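Local coordinates for Xcc1710-like domain-containing protein (Bordetella parapertussis 12822, PDB 3CPK), which is of unknown function, an uncharacterised member of the DUF498/DUF598 family with an Xcc1710-like alpha/beta domain, at residues A[11-16]-A[129-134]; A[34-39]-A[139-144]; A[89-94]-A[117-122]. All blocks are in the same frame, centred on the assembly; numbering follows the deposited sequence.

Contact 1. Residues A[11-16]-A[129-134]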
loop_
_atom_site.group_PDB
_atom_site.type_symbol
_atom_site.label_atom_id
_atom_site.label_comp_id
_atom_site.label_asym_id
_atom_site.label_seq_id
_atom_site.Cartn_x
_atom_site.Cartn_y
_atom_site.Cartn_z
ATOM N N LEU A 11 -5.988 -12.202 8.429
ATOM C CA LEU A 11 -5.701 -10.990 7.678
ATOM C C LEU A 11 -4.222 -10.621 7.606
ATOM O O LEU A 11 -3.453 -10.876 8.535
ATOM C CB LEU A 11 -6.473 -9.806 8.280
ATOM C CG LEU A 11 -7.993 -9.623 8.122
ATOM C CD1 LEU A 11 -8.600 -10.643 7.157
ATOM C CD2 LEU A 11 -8.631 -9.706 9.491
ATOM N N ASN A 12 -3.836 -10.004 6.492
ATOM C CA ASN A 12 -2.468 -9.565 6.299
ATOM C C ASN A 12 -2.154 -8.417 7.255
ATOM O O ASN A 12 -2.841 -7.384 7.304
ATOM C CB ASN A 12 -2.227 -9.137 4.846
ATOM C CG ASN A 12 -2.168 -10.324 3.894
ATOM O OD1 ASN A 12 -1.534 -11.342 4.191
ATOM N ND2 ASN A 12 -2.817 -10.191 2.739
ATOM N N THR A 13 -1.082 -8.613 8.002
ATOM C CA THR A 13 -0.661 -7.676 9.005
ATOM C C THR A 13 0.814 -7.315 8.923
ATOM O O THR A 13 1.677 -8.198 8.823
ATOM C CB THR A 13 -0.972 -8.284 10.379
ATOM O OG1 THR A 13 -2.377 -8.570 10.445
ATOM C CG2 THR A 13 -0.583 -7.341 11.503
ATOM N N VAL A 14 1.090 -6.012 8.951
ATOM C CA VAL A 14 2.454 -5.519 8.931
ATOM C C VAL A 14 3.004 -5.840 10.319
ATOM O O VAL A 14 2.624 -5.233 11.322
ATOM C CB VAL A 14 2.504 -4.004 8.686
ATOM C CG1 VAL A 14 3.866 -3.461 9.085
ATOM C CG2 VAL A 14 2.233 -3.707 7.215
ATOM N N THR A 15 3.899 -6.815 10.360
ATOM C CA THR A 15 4.487 -7.297 11.602
ATOM C C THR A 15 5.581 -6.427 12.232
ATOM O O THR A 15 5.616 -6.239 13.442
ATOM C CB THR A 15 5.042 -8.720 11.388
ATOM O OG1 THR A 15 3.953 -9.623 11.174
ATOM C CG2 THR A 15 5.822 -9.173 12.599
ATOM N N ALA A 16 6.483 -5.927 11.404
ATOM C CA ALA A 16 7.568 -5.088 11.871
ATOM C C ALA A 16 7.980 -4.223 10.696
ATOM O O ALA A 16 7.602 -4.487 9.557
ATOM C CB ALA A 16 8.740 -5.942 12.345
ATOM N N THR A 129 -0.306 2.893 9.171
ATOM C CA THR A 129 -1.657 3.389 8.936
ATOM C C THR A 129 -2.527 2.260 8.374
ATOM O O THR A 129 -3.742 2.240 8.562
ATOM C CB THR A 129 -1.667 4.597 7.965
ATOM O OG1 THR A 129 -0.916 5.677 8.529
ATOM C CG2 THR A 129 -3.068 5.076 7.741
ATOM N N TYR A 130 -1.890 1.316 7.693
ATOM C CA TYR A 130 -2.598 0.174 7.128
ATOM C C TYR A 130 -3.116 -0.731 8.241
ATOM O O TYR A 130 -4.269 -1.163 8.213
ATOM C CB TYR A 130 -1.676 -0.646 6.220
ATOM C CG TYR A 130 -2.201 -2.037 5.976
ATOM C CD1 TYR A 130 -3.093 -2.299 4.943
ATOM C CD2 TYR A 130 -1.872 -3.080 6.843
ATOM C CE1 TYR A 130 -3.654 -3.574 4.784
ATOM C CE2 TYR A 130 -2.426 -4.338 6.697
ATOM C CZ TYR A 130 -3.316 -4.581 5.668
ATOM O OH TYR A 130 -3.888 -5.819 5.548
ATOM N N ASN A 131 -2.248 -1.042 9.201
ATOM C CA ASN A 131 -2.632 -1.896 10.314
ATOM C C ASN A 131 -3.862 -1.321 11.000
ATOM O O ASN A 131 -4.790 -2.050 11.349
ATOM C CB ASN A 131 -1.496 -2.012 11.341
ATOM C CG ASN A 131 -0.430 -3.039 10.952
ATOM O OD1 ASN A 131 0.632 -3.097 11.578
ATOM N ND2 ASN A 131 -0.709 -3.853 9.931
ATOM N N ILE A 132 -3.867 -0.004 11.185
ATOM C CA ILE A 132 -4.981 0.660 11.850
ATOM C C ILE A 132 -6.273 0.611 11.054
ATOM O O ILE A 132 -7.293 0.172 11.567
ATOM C CB ILE A 132 -4.624 2.129 12.198
ATOM C CG1 ILE A 132 -3.537 2.136 13.271
ATOM C CG2 ILE A 132 -5.857 2.873 12.714
ATOM C CD1 ILE A 132 -2.985 3.504 13.582
ATOM N N LEU A 133 -6.236 1.056 9.808
ATOM C CA LEU A 133 -7.435 1.024 8.980
ATOM C C LEU A 133 -7.959 -0.403 8.874
ATOM O O LEU A 133 -9.155 -0.636 8.732
ATOM C CB LEU A 133 -7.133 1.553 7.580
ATOM C CG LEU A 133 -6.740 3.021 7.480
ATOM C CD1 LEU A 133 -6.785 3.447 6.027
ATOM C CD2 LEU A 133 -7.690 3.867 8.294
HETATM N N MSE A 134 -7.038 -1.352 8.949
HETATM C CA MSE A 134 -7.375 -2.752 8.872
HETATM C C MSE A 134 -7.998 -3.191 10.186
HETATM O O MSE A 134 -9.029 -3.855 10.197
HETATM C CB MSE A 134 -6.105 -3.553 8.549
HETATM C CG MSE A 134 -6.313 -5.031 8.326
HETATM SE SE MSE A 134 -6.236 -5.961 10.004
HETATM C CE MSE A 134 -4.286 -6.047 10.193
#
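With CG of Tyr-130 trans to its backbone N (chi1 162°), the ring reaches out from helix 123-135 and brings its hydroxyl to the carbonyl of Asn-12. One turn later Met-134, a selenomethionine, starts out the same way (chi1 -175°), but its chain then folds at chi2 and chi3, which carries CE back to the chain at Asn-12 and Thr-13. The phenol donates a hydrogen bond from Tyr-130 OH to Asn-12 O, 2.6 Å long, with the donor tilted 30° from the carbonyl plane. That oxygen lies at the edge of the ring, near its plane, while Met-134 CB lies over one face of the same ring, offset toward the rim. A tyrosine suits this place because its ring can be buried while its one polar atom meets a backbone acceptor. Methyl CE of Met-134 lies 3.2 Å from Thr-13 OG1, and its selenium is 4.2 Å from Leu-11 CB; an unbranched, flexible chain suits a place where it must touch both residues.

The contact joins the last helix of the alpha/beta domain, 123-135, to the irregular chain leading into edge strand 14-18 of a small antiparallel sheet. In that strand a classic beta bulge sets both Thr-15 and Ala-16 opposite Glu-23. Thr-13 OG1 turns back within its own segment to bond Leu-11 O at 3.2 Å, the donor standing above the carbonyl plane. The amide of Asn-12 leads away from the helix, where ND2 donates to Gly-39 O and Ala-36 O. Beta-branched Val-14 points toward the helix, and its CG2 comes obliquely to Tyr-130 CD2 at 4.2 Å. Its compact side chain also crosses that of Asn-131 at about a right angle. Beyond this segment, the Tyr-130 ring meets Phe-35 edge-to-face.

Contact 2. Residues A[34-39]-A[139-144]; sequences AFAPEG and RVVVAL
The tightly packed part is the hydrogen-bonded antiparallel pair Phe-35 and Val-142. Two backbone bonds join them, Phe-35 N to Val-142 O and Val-142 N to Phe-35 O, each 3.0 Å. Their side chains run side by side on one face of the sheet, where CG1 of Val-142 sits over the ring of Phe-35 in a CH-pi contact, 3.6 Å from the centroid and 18° off the normal. The rotation at chi1 (66°) places CG1 between the backbone N and the carbonyl carbon of Val-142, and this turns the methyl to the ring. CD1 of Leu-144 reaches Phe-35 CE2 obliquely at 4.1 Å.

These strands, 33-35 and 140-144, are neighbours in the five-stranded mixed sheet at the heart of the alpha/beta domain. On its other face Ala-34 and Ala-143 form a non-hydrogen-bonded pair, their small CB atoms 4.5 Å apart, which suits a CA separation of only 4.2 Å.

The pairing gives out toward the exposed end. Pro-37, lacking an N-H, cannot continue the ladder as a donor; its ring crosses the Val-140 side chain at about a right angle, and its CD lies 3.0 Å from Val-140 O. Farther on, Glu-38 and Gly-39 lie exposed and make no contact with strand 140-144.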
loop_
_atom_site.group_PDB
_atom_site.type_symbol
_atom_site.label_atom_id
_atom_site.label_comp_id
_atom_site.label_asym_id
_atom_site.label_seq_id
_atom_site.Cartn_x
_atom_site.Cartn_y
_atom_site.Cartn_z
ATOM N N ALA A 34 2.307 -4.891 -2.456
ATOM C CA ALA A 34 0.971 -4.324 -2.371
ATOM C C ALA A 34 0.088 -5.440 -1.841
ATOM O O ALA A 34 0.360 -6.618 -2.075
ATOM C CB ALA A 34 0.494 -3.861 -3.744
ATOM N N PHE A 35 -0.952 -5.083 -1.100
ATOM C CA PHE A 35 -1.831 -6.099 -0.556
ATOM C C PHE A 35 -2.994 -5.496 0.186
ATOM O O PHE A 35 -2.973 -4.334 0.584
ATOM C CB PHE A 35 -1.049 -7.055 0.374
ATOM C CG PHE A 35 -0.416 -6.379 1.564
ATOM C CD1 PHE A 35 -1.102 -6.280 2.772
ATOM C CD2 PHE A 35 0.863 -5.823 1.468
ATOM C CE1 PHE A 35 -0.536 -5.647 3.870
ATOM C CE2 PHE A 35 1.447 -5.183 2.561
ATOM C CZ PHE A 35 0.745 -5.092 3.769
ATOM N N ALA A 36 -4.016 -6.323 0.347
ATOM C CA ALA A 36 -5.237 -5.971 1.042
ATOM C C ALA A 36 -5.247 -6.853 2.281
ATOM O O ALA A 36 -4.340 -7.662 2.476
ATOM C CB ALA A 36 -6.434 -6.275 0.164
ATOM N N PRO A 37 -6.252 -6.696 3.151
ATOM C CA PRO A 37 -6.306 -7.527 4.358
ATOM C C PRO A 37 -6.399 -9.005 3.982
ATOM O O PRO A 37 -5.754 -9.872 4.586
ATOM C CB PRO A 37 -7.562 -7.020 5.058
ATOM C CG PRO A 37 -7.561 -5.575 4.688
ATOM C CD PRO A 37 -7.243 -5.612 3.219
ATOM N N GLU A 38 -7.214 -9.274 2.970
ATOM C CA GLU A 38 -7.395 -10.620 2.478
ATOM C C GLU A 38 -6.601 -10.765 1.189
ATOM O O GLU A 38 -6.342 -9.774 0.512
ATOM C CB GLU A 38 -8.879 -10.876 2.235
ATOM C CG GLU A 38 -9.721 -10.717 3.494
ATOM C CD GLU A 38 -11.144 -11.203 3.315
ATOM O OE1 GLU A 38 -11.318 -12.326 2.795
ATOM O OE2 GLU A 38 -12.084 -10.470 3.705
ATOM N N GLY A 39 -6.193 -11.993 0.868
ATOM C CA GLY A 39 -5.442 -12.239 -0.351
ATOM C C GLY A 39 -3.949 -12.373 -0.121
ATOM O O GLY A 39 -3.495 -12.372 1.020
ATOM N N ARG A 139 -12.136 -1.084 4.282
ATOM C CA ARG A 139 -11.699 -1.733 3.045
ATOM C C ARG A 139 -10.463 -0.976 2.543
ATOM O O ARG A 139 -10.567 -0.004 1.795
ATOM C CB ARG A 139 -12.818 -1.701 1.997
ATOM N N VAL A 140 -9.289 -1.456 2.939
ATOM C CA VAL A 140 -8.043 -0.791 2.604
ATOM C C VAL A 140 -6.993 -1.621 1.857
ATOM O O VAL A 140 -6.850 -2.814 2.098
ATOM C CB VAL A 140 -7.401 -0.274 3.910
ATOM C CG1 VAL A 140 -7.018 -1.463 4.794
ATOM C CG2 VAL A 140 -6.187 0.602 3.604
ATOM N N VAL A 141 -6.270 -0.979 0.944
ATOM C CA VAL A 141 -5.181 -1.633 0.213
ATOM C C VAL A 141 -3.959 -0.769 0.490
ATOM O O VAL A 141 -4.081 0.440 0.682
ATOM C CB VAL A 141 -5.368 -1.643 -1.336
ATOM C CG1 VAL A 141 -4.162 -2.297 -1.984
ATOM C CG2 VAL A 141 -6.616 -2.390 -1.728
ATOM N N VAL A 142 -2.788 -1.381 0.524
ATOM C CA VAL A 142 -1.576 -0.618 0.740
ATOM C C VAL A 142 -0.481 -1.038 -0.241
ATOM O O VAL A 142 -0.308 -2.215 -0.540
ATOM C CB VAL A 142 -1.050 -0.764 2.189
ATOM C CG1 VAL A 142 -0.590 -2.196 2.444
ATOM C CG2 VAL A 142 0.092 0.221 2.430
ATOM N N ALA A 143 0.231 -0.038 -0.749
ATOM C CA ALA A 143 1.342 -0.217 -1.677
ATOM C C ALA A 143 2.530 0.429 -0.968
ATOM O O ALA A 143 2.441 1.582 -0.545
ATOM C CB ALA A 143 1.051 0.498 -2.983
ATOM N N LEU A 144 3.634 -0.308 -0.848
ATOM C CA LEU A 144 4.825 0.173 -0.146
ATOM C C LEU A 144 6.162 -0.039 -0.852
ATOM O O LEU A 144 6.471 -1.148 -1.302
ATOM C CB LEU A 144 4.939 -0.519 1.211
ATOM C CG LEU A 144 3.729 -0.629 2.136
ATOM C CD1 LEU A 144 3.859 -1.916 2.948
ATOM C CD2 LEU A 144 3.625 0.591 3.041
#

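Contact 3. Residues A[89-94]-A[117-122]; sequences PEVLLV and GVEAMD
Val-91 and Glu-119 meet obliquely across the two parallel strands, on the face that also carries Leu-93. Glu-119 is extended beyond CG, and its chain runs past the valine: CG lies 3.9 Å from Val-91 CG1, and OE2 of the carboxylate, at the exposed border, is 3.3 Å from the same methyl. A long acid suits this border, its CG against the valine and its charged end outermost. Gly-117, the partner of Val-91, has no side chain to add here.

On the opposite face Leu-92, Val-94, Val-118 and Ala-120 are all apolar. Leu-92 stands beside Val-118, CB to CB 4.3 Å, and Val-94 beside Ala-120; Val-94 CG2 also reaches diagonally to Val-118 CG2. Beta-branched valines suit the extended backbone, and the small alanine fits the closest CA pairing, 4.4 Å to Val-94.

Between the two faces runs the parallel ladder: Leu-92 N to Gly-117 O (2.8 Å), Glu-119 N to Leu-92 O, Val-94 N to Glu-119 O (2.7 Å) and Met-121 N to Val-94 O, with a weak bond from Gly-117 N to Glu-90 O at its start.

The strands are the two arms of a beta-alpha-beta crossover. Helix 105-112 packs on the Leu-92 and Val-118 face, helix 123-135 covers Leu-93 and Met-121 on the other, and strand 140-144 flanks strand 91-95.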
loop_
_atom_site.group_PDB
_atom_site.type_symbol
_atom_site.label_atom_id
_atom_site.label_comp_id
_atom_site.label_asym_id
_atom_site.label_seq_id
_atom_site.Cartn_x
_atom_site.Cartn_y
_atom_site.Cartn_z
ATOM N N PRO A 89 -12.242 -0.329 -3.001
ATOM C CA PRO A 89 -11.583 -0.176 -1.701
ATOM C C PRO A 89 -11.822 1.249 -1.210
ATOM O O PRO A 89 -11.960 2.167 -2.015
ATOM C CB PRO A 89 -10.098 -0.414 -2.023
ATOM C CG PRO A 89 -10.064 -0.760 -3.525
ATOM C CD PRO A 89 -11.263 -0.061 -4.063
ATOM N N GLU A 90 -11.866 1.435 0.100
ATOM C CA GLU A 90 -12.087 2.757 0.678
ATOM C C GLU A 90 -10.883 3.665 0.417
ATOM O O GLU A 90 -11.006 4.722 -0.192
ATOM C CB GLU A 90 -12.293 2.618 2.188
ATOM C CG GLU A 90 -13.552 3.243 2.757
ATOM C CD GLU A 90 -13.710 2.941 4.244
ATOM O OE1 GLU A 90 -14.055 1.787 4.593
ATOM O OE2 GLU A 90 -13.474 3.852 5.065
ATOM N N VAL A 91 -9.715 3.218 0.864
ATOM C CA VAL A 91 -8.480 3.979 0.743
ATOM C C VAL A 91 -7.307 3.175 0.187
ATOM O O VAL A 91 -7.134 2.002 0.524
ATOM C CB VAL A 91 -8.026 4.485 2.140
ATOM C CG1 VAL A 91 -7.022 5.618 2.000
ATOM C CG2 VAL A 91 -9.229 4.906 2.961
ATOM N N LEU A 92 -6.512 3.805 -0.672
ATOM C CA LEU A 92 -5.310 3.167 -1.178
ATOM C C LEU A 92 -4.164 3.950 -0.561
ATOM O O LEU A 92 -3.933 5.114 -0.894
ATOM C CB LEU A 92 -5.179 3.224 -2.701
ATOM C CG LEU A 92 -3.752 2.839 -3.155
ATOM C CD1 LEU A 92 -3.352 1.487 -2.560
ATOM C CD2 LEU A 92 -3.667 2.795 -4.670
ATOM N N LEU A 93 -3.475 3.307 0.368
ATOM C CA LEU A 93 -2.336 3.904 1.039
ATOM C C LEU A 93 -1.119 3.651 0.174
ATOM O O LEU A 93 -0.932 2.545 -0.334
ATOM C CB LEU A 93 -2.126 3.241 2.402
ATOM C CG LEU A 93 -2.809 3.762 3.666
ATOM C CD1 LEU A 93 -4.110 4.467 3.343
ATOM C CD2 LEU A 93 -3.023 2.594 4.605
ATOM N N VAL A 94 -0.296 4.672 -0.003
ATOM C CA VAL A 94 0.910 4.514 -0.792
ATOM C C VAL A 94 2.145 4.952 0.003
ATOM O O VAL A 94 2.280 6.124 0.383
ATOM C CB VAL A 94 0.823 5.311 -2.103
ATOM C CG1 VAL A 94 2.068 5.042 -2.964
ATOM C CG2 VAL A 94 -0.438 4.917 -2.849
ATOM N N GLY A 117 -9.995 6.835 -2.611
ATOM C CA GLY A 117 -9.131 7.913 -2.169
ATOM C C GLY A 117 -7.745 7.387 -1.865
ATOM O O GLY A 117 -7.605 6.335 -1.244
ATOM N N VAL A 118 -6.719 8.108 -2.300
ATOM C CA VAL A 118 -5.353 7.669 -2.062
ATOM C C VAL A 118 -4.555 8.616 -1.180
ATOM O O VAL A 118 -4.752 9.823 -1.191
ATOM C CB VAL A 118 -4.603 7.413 -3.407
ATOM C CG1 VAL A 118 -5.499 7.745 -4.568
ATOM C CG2 VAL A 118 -3.309 8.209 -3.471
ATOM N N GLU A 119 -3.643 8.040 -0.413
ATOM C CA GLU A 119 -2.815 8.802 0.497
ATOM C C GLU A 119 -1.376 8.323 0.431
ATOM O O GLU A 119 -1.091 7.160 0.709
ATOM C CB GLU A 119 -3.342 8.631 1.916
ATOM C CG GLU A 119 -4.832 8.878 2.025
ATOM C CD GLU A 119 -5.337 8.783 3.451
ATOM O OE1 GLU A 119 -4.551 9.083 4.376
ATOM O OE2 GLU A 119 -6.521 8.429 3.642
ATOM N N ALA A 120 -0.471 9.222 0.059
ATOM C CA ALA A 120 0.941 8.884 -0.023
ATOM C C ALA A 120 1.607 9.390 1.243
ATOM O O ALA A 120 1.234 10.425 1.765
ATOM C CB ALA A 120 1.558 9.534 -1.235
HETATM N N MSE A 121 2.568 8.637 1.756
HETATM C CA MSE A 121 3.283 9.032 2.960
HETATM C C MSE A 121 4.505 8.151 3.021
HETATM O O MSE A 121 4.598 7.183 2.268
HETATM C CB MSE A 121 2.406 8.823 4.199
HETATM C CG MSE A 121 1.804 7.423 4.320
HETATM SE SE MSE A 121 0.507 7.246 5.759
HETATM C CE MSE A 121 -1.037 7.997 4.823
ATOM N N ASP A 122 5.452 8.479 3.893
ATOM C CA ASP A 122 6.642 7.655 4.008
ATOM C C ASP A 122 6.159 6.248 4.335
ATOM O O ASP A 122 5.103 6.069 4.941
ATOM C CB ASP A 122 7.567 8.184 5.109
ATOM C CG ASP A 122 6.899 8.250 6.450
ATOM O OD1 ASP A 122 6.054 9.150 6.649
ATOM O OD2 ASP A 122 7.208 7.392 7.305
#

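Contacts 2 and 3 belong to one mixed sheet, where strands 140-144 and 91-95 are neighbours, bonded for example from Ala-143 N to Leu-93 O. Contact 2 is largely buried and adds aromatic packing to an antiparallel ladder; contact 3 lies at the sheet's edge, parallel, with an exposed acid. Contact 1 differs from both: it has no strand ladder, and a tyrosine hydroxyl and a selenomethionine join a helix to irregular chain, partly buried. Helix 123-135 also packs on contact 3, where Tyr-130 and Leu-133 meet Leu-93, and a probable hydrogen bond from Asn-12 N to Pro-37 O joins contacts 1 and 2.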